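Local structure of ribokinase (Arabidopsis thaliana, 6ILS) at residues Ala38-Leu52 / Gly294-Leu306. The protein catalyses the magnesium-dependent transfer of a phosphate from ATP to O-5 of D-ribose, giving D-ribose 5-phosphate. Numbering follows the deposited sequence.
Sequences AGGKGANQAACGAKL and GAIPSMPDRKSVL. With NA (sodium ion), chain G; RIB (alpha-D-ribofuranose), chain F.
Met299 lies folded along helix 41-51, its CG packed tightly on Cys48, 3.4 Å from CB, while CE reaches back to the Ala47 methyl. Bends at chi2 (79°) and chi3 (59°) curl the thioether over the helix and bring CE near the carbonyl of Asn44. One turn earlier, Ile296 straddles the same surface: CG2 rests against Ala47 CB at 3.9 Å, and CD1 touches the methyls of both Ala38 and Ala43, with Leu75 of helix 66-75 alongside. At the far end Leu52 CD2 meets Val305 CG2 (3.8 Å), the two side chains crossing nearly at right angles. In this PfkB-family kinase the glycine-rich turn after strand 33-39 and the helix it starts hold ribose; Gly40 N donates to ribose O3 (3.0 Å), and Lys41 NZ to O5. Across from them Gly294 O helps bind the sodium ion, so the contact joins sugar pocket and cation site. Asn44 sets OD1 beside Ala295 CB, while its ND2 bonds Asp259. Lys51, kinked at chi2 (-139°), crosses Met299 at about a right angle, and its NZ bridges Ile296 O and Met299 O, each at 3.2 Å. Methionine in its place would probably leave both carbonyls without this donor and the loop less firmly tied to the helix. Beyond it, Arg302 turns one edge of its guanidinium to Leu52 O, which takes bonds from NE and NH2 in the guanidinium plane, and NH2 also salt-bridges Glu271.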
ATOM      1  N   ALA B  38       7.880   6.706   0.298  1.00 29.42           N
ATOM      2  CA  ALA B  38       7.433   7.970  -0.260  1.00 28.97           C
ATOM      3  C   ALA B  38       8.052   8.176  -1.636  1.00 23.94           C
ATOM      4  O   ALA B  38       9.256   8.009  -1.813  1.00 26.25           O
ATOM      5  CB  ALA B  38       7.803   9.105   0.653  1.00 27.64           C
ATOM      6  N   GLY B  39       7.230   8.547  -2.611  1.00 25.40           N
ATOM      7  CA  GLY B  39       7.726   8.725  -3.962  1.00 22.43           C
ATOM      8  C   GLY B  39       6.758   9.529  -4.807  1.00 18.44           C
ATOM      9  O   GLY B  39       6.003  10.354  -4.297  1.00 17.96           O
ATOM     10  N   GLY B  40       6.763   9.250  -6.101  1.00 23.48           N
ATOM     11  CA  GLY B  40       6.069  10.087  -7.056  1.00 20.27           C
ATOM     12  C   GLY B  40       7.060  11.057  -7.672  1.00 17.53           C
ATOM     13  O   GLY B  40       7.903  11.624  -6.966  1.00 16.86           O
ATOM     14  N   LYS B  41       6.942  11.303  -8.978  1.00 18.26           N
ATOM     15  CA  LYS B  41       7.940  12.152  -9.648  1.00 17.26           C
ATOM     16  C   LYS B  41       7.962  13.559  -9.082  1.00 15.12           C
ATOM     17  O   LYS B  41       9.021  14.121  -8.894  1.00 16.29           O
ATOM     18  CB  LYS B  41       7.704  12.177 -11.171  1.00 13.40           C
ATOM     19  CG  LYS B  41       8.070  10.842 -11.788  1.00 20.77           C
ATOM     20  CD  LYS B  41       7.737  10.705 -13.257  1.00 21.72           C
ATOM     21  CE  LYS B  41       8.077   9.265 -13.709  1.00 23.53           C
ATOM     22  NZ  LYS B  41       9.546   8.978 -13.593  1.00 30.86           N
ATOM     23  N   GLY B  42       6.803  14.120  -8.761  1.00 14.82           N
ATOM     24  CA  GLY B  42       6.749  15.466  -8.227  1.00 15.11           C
ATOM     25  C   GLY B  42       7.349  15.548  -6.838  1.00 15.78           C
ATOM     26  O   GLY B  42       8.163  16.420  -6.571  1.00 14.44           O
ATOM     27  N   ALA B  43       6.934  14.647  -5.946  1.00 16.63           N
ATOM     28  CA  ALA B  43       7.462  14.668  -4.584  1.00 17.30           C
ATOM     29  C   ALA B  43       8.968  14.385  -4.606  1.00 14.78           C
ATOM     30  O   ALA B  43       9.716  14.988  -3.843  1.00 16.54           O
ATOM     31  CB  ALA B  43       6.723  13.643  -3.677  1.00 15.53           C
ATOM     32  N   ASN B  44       9.401  13.479  -5.473  1.00 15.12           N
ATOM     33  CA  ASN B  44      10.840  13.182  -5.602  1.00 17.55           C
ATOM     34  C   ASN B  44      11.626  14.417  -5.976  1.00 18.67           C
ATOM     35  O   ASN B  44      12.681  14.700  -5.415  1.00 15.36           O
ATOM     36  CB  ASN B  44      11.109  12.108  -6.656  1.00 17.38           C
ATOM     37  CG  ASN B  44      10.697  10.730  -6.213  1.00 17.11           C
ATOM     38  OD1 ASN B  44      10.418  10.494  -5.041  1.00 17.85           O
ATOM     39  ND2 ASN B  44      10.703   9.787  -7.152  1.00 20.57           N
ATOM     40  N   GLN B  45      11.136  15.139  -6.982  1.00 14.61           N
ATOM     41  CA  GLN B  45      11.849  16.322  -7.445  1.00 16.56           C
ATOM     42  C   GLN B  45      11.883  17.413  -6.384  1.00 17.34           C
ATOM     43  O   GLN B  45      12.916  18.068  -6.202  1.00 15.23           O
ATOM     44  CB  GLN B  45      11.226  16.793  -8.766  1.00 14.52           C
ATOM     45  CG  GLN B  45      11.506  15.748  -9.839  1.00 15.36           C
ATOM     46  CD  GLN B  45      10.956  16.102 -11.207  1.00 21.01           C
ATOM     47  OE1 GLN B  45      10.546  17.236 -11.455  1.00 17.61           O
ATOM     48  NE2 GLN B  45      10.949  15.124 -12.101  1.00 22.70           N
ATOM     49  N   ALA B  46      10.780  17.593  -5.647  1.00 15.54           N
ATOM     50  CA  ALA B  46      10.756  18.575  -4.577  1.00 17.35           C
ATOM     51  C   ALA B  46      11.700  18.167  -3.448  1.00 16.14           C
ATOM     52  O   ALA B  46      12.435  19.001  -2.911  1.00 15.57           O
ATOM     53  CB  ALA B  46       9.331  18.753  -4.033  1.00 14.99           C
ATOM     54  N   ALA B  47      11.666  16.886  -3.078  1.00 15.89           N
ATOM     55  CA  ALA B  47      12.594  16.406  -2.043  1.00 15.56           C
ATOM     56  C   ALA B  47      14.050  16.656  -2.424  1.00 19.04           C
ATOM     57  O   ALA B  47      14.865  17.085  -1.596  1.00 19.35           O
ATOM     58  CB  ALA B  47      12.373  14.934  -1.763  1.00 15.96           C
ATOM     59  N   CYS B  48      14.370  16.409  -3.688  1.00 15.35           N
ATOM     60  CA  CYS B  48      15.728  16.655  -4.172  1.00 16.55           C
ATOM     61  C   CYS B  48      16.143  18.107  -4.025  1.00 17.62           C
ATOM     62  O   CYS B  48      17.195  18.418  -3.460  1.00 15.22           O
ATOM     63  CB  CYS B  48      15.836  16.209  -5.628  1.00 14.06           C
ATOM     64  SG  CYS B  48      17.423  16.588  -6.374  1.00 19.10           S
ATOM     65  N   GLY B  49      15.307  18.999  -4.536  1.00 13.80           N
ATOM     66  CA  GLY B  49      15.559  20.418  -4.436  1.00 16.07           C
ATOM     67  C   GLY B  49      15.793  20.842  -3.000  1.00 19.46           C
ATOM     68  O   GLY B  49      16.757  21.537  -2.713  1.00 17.78           O
ATOM     69  N   ALA B  50      14.911  20.411  -2.107  1.00 18.66           N
ATOM     70  CA  ALA B  50      15.000  20.751  -0.670  1.00 17.28           C
ATOM     71  C   ALA B  50      16.310  20.247  -0.060  1.00 17.26           C
ATOM     72  O   ALA B  50      16.966  21.004   0.608  1.00 18.71           O
ATOM     73  CB  ALA B  50      13.823  20.200   0.064  1.00 17.86           C
ATOM     74  N   LYS B  51      16.712  19.030  -0.393  1.00 16.70           N
ATOM     75  CA  LYS B  51      17.969  18.432   0.133  1.00 19.64           C
ATOM     76  C   LYS B  51      19.200  19.152  -0.416  1.00 20.93           C
ATOM     77  O   LYS B  51      20.195  19.159   0.256  1.00 21.28           O
ATOM     78  CB  LYS B  51      18.053  16.944  -0.180  1.00 18.18           C
ATOM     79  CG  LYS B  51      17.053  16.091   0.566  1.00 25.65           C
ATOM     80  CD  LYS B  51      17.664  14.814   1.050  1.00 35.79           C
ATOM     81  CE  LYS B  51      16.668  13.752   1.440  1.00 37.71           C
ATOM     82  NZ  LYS B  51      17.359  12.482   1.730  1.00 41.08           N
ATOM     83  N   LEU B  52      19.092  19.805  -1.574  1.00 15.68           N
ATOM     84  CA  LEU B  52      20.201  20.578  -2.185  1.00 18.73           C
ATOM     85  C   LEU B  52      20.252  22.004  -1.631  1.00 20.90           C
ATOM     86  O   LEU B  52      20.968  22.785  -2.192  1.00 22.84           O
ATOM     87  CB  LEU B  52      20.074  20.585  -3.707  1.00 17.93           C
ATOM     88  CG  LEU B  52      20.241  19.242  -4.406  1.00 19.80           C
ATOM     89  CD1 LEU B  52      19.953  19.386  -5.877  1.00 15.58           C
ATOM     90  CD2 LEU B  52      21.624  18.656  -4.206  1.00 19.98           C
ATOM     91  N   GLY B 294      15.760   3.308  -2.454  1.00 35.49           N
ATOM     92  CA  GLY B 294      14.629   4.195  -2.250  1.00 34.10           C
ATOM     93  C   GLY B 294      14.782   5.488  -3.034  1.00 35.33           C
ATOM     94  O   GLY B 294      15.894   5.854  -3.400  1.00 38.01           O
ATOM     95  N   ALA B 295      13.681   6.184  -3.298  1.00 35.97           N
ATOM     96  CA  ALA B 295      13.760   7.453  -4.024  1.00 32.25           C
ATOM     97  C   ALA B 295      14.169   8.591  -3.092  1.00 30.93           C
ATOM     98  O   ALA B 295      15.328   9.010  -3.071  1.00 31.43           O
ATOM     99  CB  ALA B 295      12.431   7.771  -4.708  1.00 31.86           C
ATOM    100  N   ILE B 296      13.212   9.083  -2.315  1.00 32.61           N
ATOM    101  CA  ILE B 296      13.457  10.206  -1.426  1.00 28.89           C
ATOM    102  C   ILE B 296      14.556   9.938  -0.365  1.00 33.40           C
ATOM    103  O   ILE B 296      15.369  10.830  -0.102  1.00 33.88           O
ATOM    104  CB  ILE B 296      12.124  10.654  -0.796  1.00 28.88           C
ATOM    105  CG1 ILE B 296      11.236  11.223  -1.916  1.00 23.67           C
ATOM    106  CG2 ILE B 296      12.350  11.676   0.312  1.00 30.67           C
ATOM    107  CD1 ILE B 296       9.927  11.912  -1.464  1.00 24.29           C
ATOM    108  N   PRO B 297      14.634   8.714   0.207  1.00 36.49           N
ATOM    109  CA  PRO B 297      15.776   8.418   1.087  1.00 37.02           C
ATOM    110  C   PRO B 297      17.157   8.530   0.438  1.00 33.76           C
ATOM    111  O   PRO B 297      18.127   8.761   1.148  1.00 36.26           O
ATOM    112  CB  PRO B 297      15.525   6.962   1.503  1.00 36.47           C
ATOM    113  CG  PRO B 297      14.070   6.797   1.412  1.00 36.78           C
ATOM    114  CD  PRO B 297      13.615   7.646   0.273  1.00 36.49           C
ATOM    115  N   SER B 298      17.247   8.375  -0.881  1.00 36.71           N
ATOM    116  CA  SER B 298      18.539   8.377  -1.561  1.00 31.08           C
ATOM    117  C   SER B 298      19.001   9.765  -2.018  1.00 26.41           C
ATOM    118  O   SER B 298      20.102   9.907  -2.552  1.00 31.97           O
ATOM    119  CB  SER B 298      18.501   7.458  -2.789  1.00 30.77           C
ATOM    120  OG  SER B 298      17.687   8.035  -3.798  1.00 31.93           O
ATOM    121  N   MET B 299      18.158  10.770  -1.846  1.00 26.16           N
ATOM    122  CA  MET B 299      18.529  12.115  -2.333  1.00 26.56           C
ATOM    123  C   MET B 299      19.758  12.637  -1.596  1.00 23.64           C
ATOM    124  O   MET B 299      19.767  12.627  -0.399  1.00 23.35           O
ATOM    125  CB  MET B 299      17.400  13.126  -2.231  1.00 26.13           C
ATOM    126  CG  MET B 299      17.214  13.847  -3.530  1.00 35.62           C
ATOM    127  SD  MET B 299      16.318  12.775  -4.621  1.00 35.31           S
ATOM    128  CE  MET B 299      14.876  12.597  -3.604  1.00 23.50           C
ATOM    129  N   PRO B 300      20.780  13.132  -2.308  1.00 21.98           N
ATOM    130  CA  PRO B 300      21.974  13.599  -1.657  1.00 19.34           C
ATOM    131  C   PRO B 300      21.912  15.046  -1.167  1.00 24.72           C
ATOM    132  O   PRO B 300      21.210  15.813  -1.681  1.00 20.79           O
ATOM    133  CB  PRO B 300      22.991  13.495  -2.788  1.00 19.79           C
ATOM    134  CG  PRO B 300      22.196  13.842  -4.000  1.00 19.94           C
ATOM    135  CD  PRO B 300      20.850  13.219  -3.753  1.00 20.27           C
ATOM    136  N   ASP B 301      22.721  15.360  -0.163  1.00 25.20           N
ATOM    137  CA  ASP B 301      22.814  16.768   0.283  1.00 21.80           C
ATOM    138  C   ASP B 301      23.759  17.518  -0.655  1.00 21.20           C
ATOM    139  O   ASP B 301      24.557  16.896  -1.293  1.00 19.91           O
ATOM    140  CB  ASP B 301      23.203  16.906   1.753  1.00 29.35           C
ATOM    141  CG  ASP B 301      24.602  16.445   2.085  1.00 33.61           C
ATOM    142  OD1 ASP B 301      25.363  16.143   1.168  1.00 32.65           O
ATOM    143  OD2 ASP B 301      24.896  16.384   3.268  1.00 41.84           O
ATOM    144  N   ARG B 302      23.657  18.837  -0.672  1.00 21.67           N
ATOM    145  CA  ARG B 302      24.472  19.663  -1.578  1.00 22.13           C
ATOM    146  C   ARG B 302      25.978  19.432  -1.390  1.00 21.81           C
ATOM    147  O   ARG B 302      26.658  19.331  -2.370  1.00 19.32           O
ATOM    148  CB  ARG B 302      24.159  21.146  -1.429  1.00 30.00           C
ATOM    149  CG  ARG B 302      25.054  21.959  -2.339  1.00 30.00           C
ATOM    150  CD  ARG B 302      24.905  23.442  -2.277  1.00 30.00           C
ATOM    151  NE  ARG B 302      23.571  23.651  -2.720  1.00 30.00           N
ATOM    152  CZ  ARG B 302      23.263  24.337  -3.777  1.00 30.00           C
ATOM    153  NH1 ARG B 302      24.206  24.938  -4.474  1.00 30.00           N
ATOM    154  NH2 ARG B 302      22.002  24.466  -4.080  1.00 30.00           N
ATOM    155  N   LYS B 303      26.454  19.386  -0.153  1.00 24.93           N
ATOM    156  CA  LYS B 303      27.913  19.213   0.083  1.00 26.44           C
ATOM    157  C   LYS B 303      28.424  17.952  -0.614  1.00 24.61           C
ATOM    158  O   LYS B 303      29.493  17.992  -1.151  1.00 23.45           O
ATOM    159  CB  LYS B 303      28.247  19.057   1.568  1.00 28.82           C
ATOM    160  CG  LYS B 303      27.444  19.876   2.541  1.00 32.35           C
ATOM    161  CD  LYS B 303      27.861  19.660   3.975  1.00 35.69           C
ATOM    162  CE  LYS B 303      26.760  19.083   4.825  1.00 39.79           C
ATOM    163  NZ  LYS B 303      26.834  17.612   4.852  1.00 40.94           N
ATOM    164  N   SER B 304      27.689  16.854  -0.522  1.00 22.51           N
ATOM    165  CA  SER B 304      28.132  15.592  -1.150  1.00 21.21           C
ATOM    166  C   SER B 304      28.220  15.769  -2.668  1.00 20.02           C
ATOM    167  O   SER B 304      29.165  15.310  -3.235  1.00 18.89           O
ATOM    168  CB  SER B 304      27.215  14.476  -0.790  1.00 25.79           C
ATOM    169  OG  SER B 304      27.047  14.386   0.603  1.00 33.91           O
ATOM    170  N   VAL B 305      27.227  16.421  -3.262  1.00 17.06           N
ATOM    171  CA  VAL B 305      27.249  16.627  -4.734  1.00 16.72           C
ATOM    172  C   VAL B 305      28.499  17.436  -5.089  1.00 16.57           C
ATOM    173  O   VAL B 305      29.201  17.065  -5.969  1.00 15.22           O
ATOM    174  CB  VAL B 305      25.974  17.320  -5.252  1.00 16.96           C
ATOM    175  CG1 VAL B 305      26.070  17.546  -6.734  1.00 17.21           C
ATOM    176  CG2 VAL B 305      24.728  16.547  -4.898  1.00 15.55           C
ATOM    177  N   LEU B 306      28.751  18.500  -4.341  1.00 16.87           N
ATOM    178  CA  LEU B 306      29.932  19.339  -4.637  1.00 18.77           C
ATOM    179  C   LEU B 306      31.223  18.539  -4.405  1.00 20.60           C
ATOM    180  O   LEU B 306      32.142  18.738  -5.144  1.00 21.31           O
ATOM    181  CB  LEU B 306      29.893  20.603  -3.783  1.00 21.71           C
ATOM    182  CG  LEU B 306      28.760  21.576  -4.086  1.00 24.33           C
ATOM    183  CD1 LEU B 306      28.840  22.783  -3.177  1.00 26.88           C
ATOM    184  CD2 LEU B 306      28.789  22.009  -5.535  1.00 24.86           C
TER
HETATM  185 NA    NA G 403      17.958   5.478  -5.428  1.00 24.37          NA
HETATM  186  O5  RIB F 402      10.537   8.475 -10.914  1.00 23.86           O
HETATM  187  C5  RIB F 402      10.158   7.716  -9.796  1.00 29.46           C
HETATM  188  C4  RIB F 402       8.781   7.760  -9.620  1.00 31.25           C
HETATM  189  O4  RIB F 402       8.018   7.363 -10.860  1.00 37.35           O
HETATM  190  C3  RIB F 402       8.439   6.597  -8.592  1.00 35.27           C
HETATM  191  O3  RIB F 402       8.596   7.152  -7.199  1.00 32.26           O
HETATM  192  C2  RIB F 402       7.308   6.156  -8.917  1.00 35.67           C
HETATM  193  O2  RIB F 402       6.248   6.476  -7.931  1.00 29.15           O
HETATM  194  C1  RIB F 402       6.933   6.786 -10.415  1.00 36.28           C
HETATM  195  O1  RIB F 402       5.908   7.705 -10.304  1.00 29.79           O
HETATM  196  O   HOH W   1      10.626   5.365  -3.635  1.00 39.78           O